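Local coordinates for protein synaptotagmin-4 (Rattus norvegicus, PDB 1W16) that acts as a synaptotagmin that does not bind calcium and takes part in the movement of neuronal dense core vesicles through its interaction with the kinesin KIF1A, at residues T31-V36 with L85-I90; D52-V57 with L103-E108. All coordinates share one frame; numbering follows the deposited sequence.

Contact 1 of 2, residues T31-V36 with L85-I90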
loop_
_atom_site.group_PDB
_atom_site.type_symbol
_atom_site.label_atom_id
_atom_site.label_comp_id
_atom_site.label_asym_id
_atom_site.label_seq_id
_atom_site.Cartn_x
_atom_site.Cartn_y
_atom_site.Cartn_z
ATOM N N THR A 31 13.374 7.760 0.883
ATOM C CA THR A 31 12.703 6.618 0.320
ATOM C C THR A 31 11.655 6.144 1.309
ATOM O O THR A 31 11.695 6.472 2.517
ATOM C CB THR A 31 13.658 5.468 -0.064
ATOM O OG1 THR A 31 14.658 5.381 0.933
ATOM C CG2 THR A 31 14.455 5.751 -1.426
ATOM N N LEU A 32 10.703 5.387 0.748
ATOM C CA LEU A 32 9.622 4.829 1.491
ATOM C C LEU A 32 9.665 3.356 1.109
ATOM O O LEU A 32 9.586 3.027 -0.069
ATOM C CB LEU A 32 8.321 5.494 1.087
ATOM C CG LEU A 32 7.024 4.902 1.675
ATOM C CD1 LEU A 32 7.006 4.850 3.225
ATOM C CD2 LEU A 32 5.783 5.606 1.121
ATOM N N THR A 33 9.850 2.462 2.078
ATOM C CA THR A 33 9.788 1.054 1.720
ATOM C C THR A 33 8.443 0.497 2.140
ATOM O O THR A 33 7.883 0.880 3.176
ATOM C CB THR A 33 11.006 0.226 2.245
ATOM O OG1 THR A 33 10.846 -0.095 3.624
ATOM C CG2 THR A 33 12.271 1.078 2.218
ATOM N N VAL A 34 7.909 -0.365 1.285
ATOM C CA VAL A 34 6.588 -0.901 1.431
ATOM C C VAL A 34 6.655 -2.405 1.176
ATOM O O VAL A 34 7.116 -2.841 0.110
ATOM C CB VAL A 34 5.630 -0.280 0.380
ATOM C CG1 VAL A 34 4.232 -0.881 0.498
ATOM C CG2 VAL A 34 5.552 1.273 0.531
ATOM N N VAL A 35 6.166 -3.200 2.130
ATOM C CA VAL A 35 6.123 -4.646 1.974
ATOM C C VAL A 35 4.653 -5.031 1.961
ATOM O O VAL A 35 3.898 -4.775 2.921
ATOM C CB VAL A 35 6.833 -5.451 3.136
ATOM C CG1 VAL A 35 6.983 -6.963 2.726
ATOM C CG2 VAL A 35 8.158 -4.797 3.528
ATOM N N VAL A 36 4.261 -5.663 0.862
ATOM C CA VAL A 36 2.990 -6.349 0.811
ATOM C C VAL A 36 3.252 -7.765 1.308
ATOM O O VAL A 36 3.974 -8.575 0.656
ATOM C CB VAL A 36 2.427 -6.347 -0.607
ATOM C CG1 VAL A 36 0.982 -6.982 -0.656
ATOM C CG2 VAL A 36 2.427 -4.978 -1.112
ATOM N N LEU A 85 8.761 -6.731 -1.162
ATOM C CA LEU A 85 9.260 -5.424 -0.733
ATOM C C LEU A 85 9.491 -4.518 -1.937
ATOM O O LEU A 85 10.101 -4.929 -2.910
ATOM C CB LEU A 85 10.540 -5.589 0.107
ATOM C CG LEU A 85 11.048 -4.303 0.813
ATOM C CD1 LEU A 85 11.751 -4.563 2.168
ATOM C CD2 LEU A 85 11.925 -3.408 -0.115
ATOM N N PHE A 86 8.963 -3.291 -1.857
ATOM C CA PHE A 86 9.164 -2.235 -2.845
ATOM C C PHE A 86 9.848 -1.020 -2.206
ATOM O O PHE A 86 9.599 -0.679 -1.036
ATOM C CB PHE A 86 7.827 -1.796 -3.472
ATOM C CG PHE A 86 7.080 -2.939 -4.131
ATOM C CD1 PHE A 86 7.545 -3.488 -5.343
ATOM C CD2 PHE A 86 5.903 -3.453 -3.563
ATOM C CE1 PHE A 86 6.866 -4.559 -5.964
ATOM C CE2 PHE A 86 5.231 -4.535 -4.177
ATOM C CZ PHE A 86 5.701 -5.083 -5.381
ATOM N N VAL A 87 10.680 -0.366 -2.999
ATOM C CA VAL A 87 11.283 0.879 -2.562
ATOM C C VAL A 87 10.769 2.017 -3.458
ATOM O O VAL A 87 10.948 1.981 -4.671
ATOM C CB VAL A 87 12.832 0.839 -2.617
ATOM C CG1 VAL A 87 13.415 2.141 -2.079
ATOM C CG2 VAL A 87 13.370 -0.318 -1.812
ATOM N N PHE A 88 10.115 3.002 -2.846
ATOM C CA PHE A 88 9.653 4.198 -3.558
ATOM C C PHE A 88 10.564 5.374 -3.249
ATOM O O PHE A 88 10.939 5.600 -2.074
ATOM C CB PHE A 88 8.247 4.582 -3.102
ATOM C CG PHE A 88 7.180 3.675 -3.598
ATOM C CD1 PHE A 88 6.836 3.655 -4.954
ATOM C CD2 PHE A 88 6.489 2.859 -2.710
ATOM C CE1 PHE A 88 5.806 2.820 -5.419
ATOM C CE2 PHE A 88 5.462 2.000 -3.149
ATOM C CZ PHE A 88 5.117 1.981 -4.516
ATOM N N ASP A 89 10.873 6.136 -4.295
ATOM C CA ASP A 89 11.552 7.449 -4.159
ATOM C C ASP A 89 10.528 8.530 -3.837
ATOM O O ASP A 89 9.523 8.652 -4.546
ATOM C CB ASP A 89 12.232 7.839 -5.485
ATOM C CG ASP A 89 13.447 6.975 -5.771
ATOM O OD1 ASP A 89 14.170 6.666 -4.807
ATOM O OD2 ASP A 89 13.740 6.533 -6.911
ATOM N N ILE A 90 10.750 9.286 -2.771
ATOM C CA ILE A 90 9.875 10.386 -2.461
ATOM C C ILE A 90 10.535 11.630 -3.029
ATOM O O ILE A 90 11.712 11.908 -2.709
ATOM C CB ILE A 90 9.614 10.448 -0.934
ATOM C CG1 ILE A 90 9.191 9.056 -0.424
ATOM C CG2 ILE A 90 8.571 11.529 -0.611
ATOM C CD1 ILE A 90 7.803 8.609 -1.004
#

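Contact 2 of 2, residues D52-V57 with L103-E108. With NA (sodium ion), chain C.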
loop_
_atom_site.group_PDB
_atom_site.type_symbol
_atom_site.label_atom_id
_atom_site.label_comp_id
_atom_site.label_asym_id
_atom_site.label_seq_id
_atom_site.Cartn_x
_atom_site.Cartn_y
_atom_site.Cartn_z
ATOM N N ASP A 52 -7.422 -15.392 -7.906
ATOM C CA ASP A 52 -5.951 -15.406 -8.185
ATOM C C ASP A 52 -5.262 -14.076 -7.848
ATOM O O ASP A 52 -4.835 -13.320 -8.719
ATOM C CB ASP A 52 -5.696 -15.863 -9.621
ATOM C CG ASP A 52 -6.422 -17.161 -9.916
ATOM O OD1 ASP A 52 -6.416 -18.019 -9.004
ATOM O OD2 ASP A 52 -7.075 -17.408 -10.965
ATOM N N PRO A 53 -5.151 -13.809 -6.560
ATOM C CA PRO A 53 -4.849 -12.453 -6.084
ATOM C C PRO A 53 -3.440 -11.995 -6.417
ATOM O O PRO A 53 -2.516 -12.799 -6.394
ATOM C CB PRO A 53 -5.037 -12.532 -4.561
ATOM C CG PRO A 53 -5.508 -13.957 -4.282
ATOM C CD PRO A 53 -5.271 -14.805 -5.482
ATOM N N TYR A 54 -3.319 -10.726 -6.788
ATOM C CA TYR A 54 -2.052 -9.989 -6.779
ATOM C C TYR A 54 -2.384 -8.595 -6.261
ATOM O O TYR A 54 -3.569 -8.272 -6.044
ATOM C CB TYR A 54 -1.370 -9.939 -8.146
ATOM C CG TYR A 54 -2.089 -9.156 -9.215
ATOM C CD1 TYR A 54 -3.200 -9.699 -9.885
ATOM C CD2 TYR A 54 -1.647 -7.886 -9.591
ATOM C CE1 TYR A 54 -3.847 -9.004 -10.886
ATOM C CE2 TYR A 54 -2.292 -7.161 -10.607
ATOM C CZ TYR A 54 -3.404 -7.724 -11.229
ATOM O OH TYR A 54 -4.059 -7.032 -12.215
ATOM N N VAL A 55 -1.363 -7.781 -6.036
ATOM C CA VAL A 55 -1.570 -6.491 -5.418
ATOM C C VAL A 55 -0.865 -5.437 -6.259
ATOM O O VAL A 55 0.287 -5.602 -6.678
ATOM C CB VAL A 55 -1.077 -6.458 -3.933
ATOM C CG1 VAL A 55 -1.397 -5.070 -3.266
ATOM C CG2 VAL A 55 -1.732 -7.583 -3.106
ATOM N N LYS A 56 -1.578 -4.363 -6.533
ATOM C CA LYS A 56 -0.995 -3.278 -7.241
ATOM C C LYS A 56 -0.811 -2.167 -6.212
ATOM O O LYS A 56 -1.666 -1.993 -5.318
ATOM C CB LYS A 56 -1.874 -2.873 -8.431
ATOM C CG LYS A 56 -1.439 -1.575 -9.094
ATOM C CD LYS A 56 -1.137 -1.845 -10.517
ATOM C CE LYS A 56 -0.958 -0.578 -11.330
ATOM N NZ LYS A 56 -1.845 -0.760 -12.458
ATOM N N VAL A 57 0.335 -1.477 -6.300
ATOM C CA VAL A 57 0.644 -0.411 -5.381
ATOM C C VAL A 57 0.936 0.848 -6.154
ATOM O O VAL A 57 1.860 0.877 -6.953
ATOM C CB VAL A 57 1.825 -0.739 -4.386
ATOM C CG1 VAL A 57 1.853 0.331 -3.275
ATOM C CG2 VAL A 57 1.645 -2.141 -3.738
ATOM N N LEU A 103 -4.220 -2.152 -4.196
ATOM C CA LEU A 103 -5.391 -2.797 -4.800
ATOM C C LEU A 103 -5.171 -4.295 -4.848
ATOM O O LEU A 103 -4.196 -4.757 -5.418
ATOM C CB LEU A 103 -5.653 -2.244 -6.210
ATOM C CG LEU A 103 -5.798 -0.701 -6.188
ATOM C CD1 LEU A 103 -5.075 -0.053 -7.342
ATOM C CD2 LEU A 103 -7.237 -0.247 -6.012
ATOM N N VAL A 104 -6.063 -5.064 -4.226
ATOM C CA VAL A 104 -6.017 -6.479 -4.343
ATOM C C VAL A 104 -6.886 -6.835 -5.541
ATOM O O VAL A 104 -8.067 -6.457 -5.587
ATOM C CB VAL A 104 -6.518 -7.155 -3.063
ATOM C CG1 VAL A 104 -6.528 -8.691 -3.242
ATOM C CG2 VAL A 104 -5.631 -6.734 -1.856
ATOM N N LEU A 105 -6.283 -7.514 -6.527
ATOM C CA LEU A 105 -6.951 -7.751 -7.804
ATOM C C LEU A 105 -6.989 -9.240 -8.021
ATOM O O LEU A 105 -6.129 -9.962 -7.524
ATOM C CB LEU A 105 -6.231 -7.052 -8.966
ATOM C CG LEU A 105 -6.351 -5.515 -8.963
ATOM C CD1 LEU A 105 -4.981 -4.846 -8.968
ATOM C CD2 LEU A 105 -7.182 -5.050 -10.139
ATOM N N ASP A 106 -8.003 -9.691 -8.736
ATOM C CA ASP A 106 -8.137 -11.093 -9.087
ATOM C C ASP A 106 -7.712 -11.211 -10.551
ATOM O O ASP A 106 -8.274 -10.579 -11.401
ATOM C CB ASP A 106 -9.596 -11.466 -8.912
ATOM C CG ASP A 106 -9.868 -12.948 -9.093
ATOM O OD1 ASP A 106 -8.943 -13.772 -9.321
ATOM O OD2 ASP A 106 -11.037 -13.363 -9.010
ATOM N N SER A 107 -6.665 -11.976 -10.814
ATOM C CA SER A 107 -6.115 -12.141 -12.152
ATOM C C SER A 107 -6.994 -13.122 -12.897
ATOM O O SER A 107 -7.280 -14.198 -12.390
ATOM C CB SER A 107 -4.703 -12.708 -12.031
ATOM O OG SER A 107 -3.928 -12.431 -13.180
ATOM N N GLU A 108 -7.477 -12.746 -14.071
ATOM C CA GLU A 108 -8.300 -13.655 -14.886
ATOM C C GLU A 108 -7.983 -13.341 -16.331
ATOM O O GLU A 108 -8.108 -12.196 -16.751
ATOM C CB GLU A 108 -9.792 -13.461 -14.575
ATOM C CG GLU A 108 -10.791 -14.194 -15.479
ATOM C CD GLU A 108 -10.957 -15.699 -15.178
ATOM O OE1 GLU A 108 -10.527 -16.181 -14.071
ATOM O OE2 GLU A 108 -11.533 -16.419 -16.067
HETATM NA NA NA C . -7.088 -10.116 -17.136
HETATM O O HOH W 1 -9.040 -15.997 -11.472
HETATM O O HOH W 2 -6.461 -10.617 -20.023
HETATM O O HOH W 3 -4.822 -11.365 -16.699
#

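Contact 1 of 2, residues T31-V36 with L85-I90
Thr31 meets Val87 and Asp89 with its methyl group. CG2 stands anti to the carbonyl carbon (OG1 at chi1 39°), and this brings it 3.8 Å from Val87 CG1 and alongside Asp89, whose OD1 is 3.5 Å from the same CG2. The hydroxyl is engaged in another direction, hydrogen-bonded to Thr29 and Gln26. The backbones are close as well: Thr31 CA lies 3.1 Å from Phe88 O in a CA-H...O contact.

On the other face of the sheet, Phe86 directs its ring edge at Val36, with CE2 4.2 Å from Val36 CG2, while Lys69 of strand 64-70 also touches the ring. Phe88 is met in a similar way: Val34 CG2 comes in the ring plane to 3.7 Å from Phe88 CD2. These strands form one border of a C2 beta-sandwich, the second C2 domain (C2B) of synaptotagmin-4: 81-89 is the outermost strand of its sheet and runs antiparallel to 31-40, the short segments making 157° with one another. Leu32 and Phe88 exchange two backbone hydrogen bonds, Leu32 N to Phe88 O and Phe88 N to Leu32 O, and Val34 and Phe86 do the same.

Leu32 is buried, and its side chain also packs on Val100 of the opposing sheet. Past the end of strand 85-89, Ile90 swings its CD1 methyl to 3.8 Å from Leu32 CB and rests on Ile98 as well. With an alanine here CG1, CG2 and CD1 are all missing, which is likely to open a gap between Leu32 and Ile98 in the interior.

Contact 2 of 2, residues D52-V57 with L103-E108
Leu105 sits over a face of the Tyr54 ring in the central strand pair of one sheet of the C2 beta-sandwich, at the end where the loops begin. Its CB is 4.0 Å from the ring centroid, a CH-pi contact displaced toward the rim on the CE1 and CZ side. Tyr54 reaches this place because its CG falls between the backbone N and the carbonyl carbon (chi1 66°), which swings the ring toward the partner strand; its OH is hydrogen-bonded to Asn113. Leu105 CD1 then extends to Lys56 CB at 3.7 Å. On the opposite face of the sheet Val55 and Val104 meet through their CG2 methyls, 4.2 Å apart.

At the loop end of the pair, Asp106 OD1 takes the backbone N of Asp52 at 2.6 Å, almost straight (177°) and from above the carboxylate plane. Asp52 OD2 lies 4.4 Å from Asp106 OD1, a like-charged pair of the kind calcium-binding relatives use for the metal; a water sits between Asp52 OD2 and Ser107 O. A sodium ion lies further along the loop, away from these carboxylates and outside the calcium site, held by Glu108 O at 2.4 Å, Ser111 O, Asn113 OD1 and two waters.

The two contacts belong to the two facing four-stranded sheets of one C2 sandwich, with centres about 18 Å apart. Contact 1 joins strand 31-40 to the border strand 81-89, whereas contact 2 joins two inner strands, 53-61 and 98-106, of the opposing sheet. Along the chain their segments alternate: 31-36, 52-57, 85-90, 103-108, so the polypeptide passes from one sheet to the other between successive segments. Inside the sandwich they touch: Val36 CG1 is 3.7 Å from Val55 CG2, and Phe88 CZ is 3.9 Å from Val57 CG1. These apolar pairs tie the two sheets together, while contact 2 carries Asp52, Asp106 and Glu108 at the loops that bind calcium in other C2 domains.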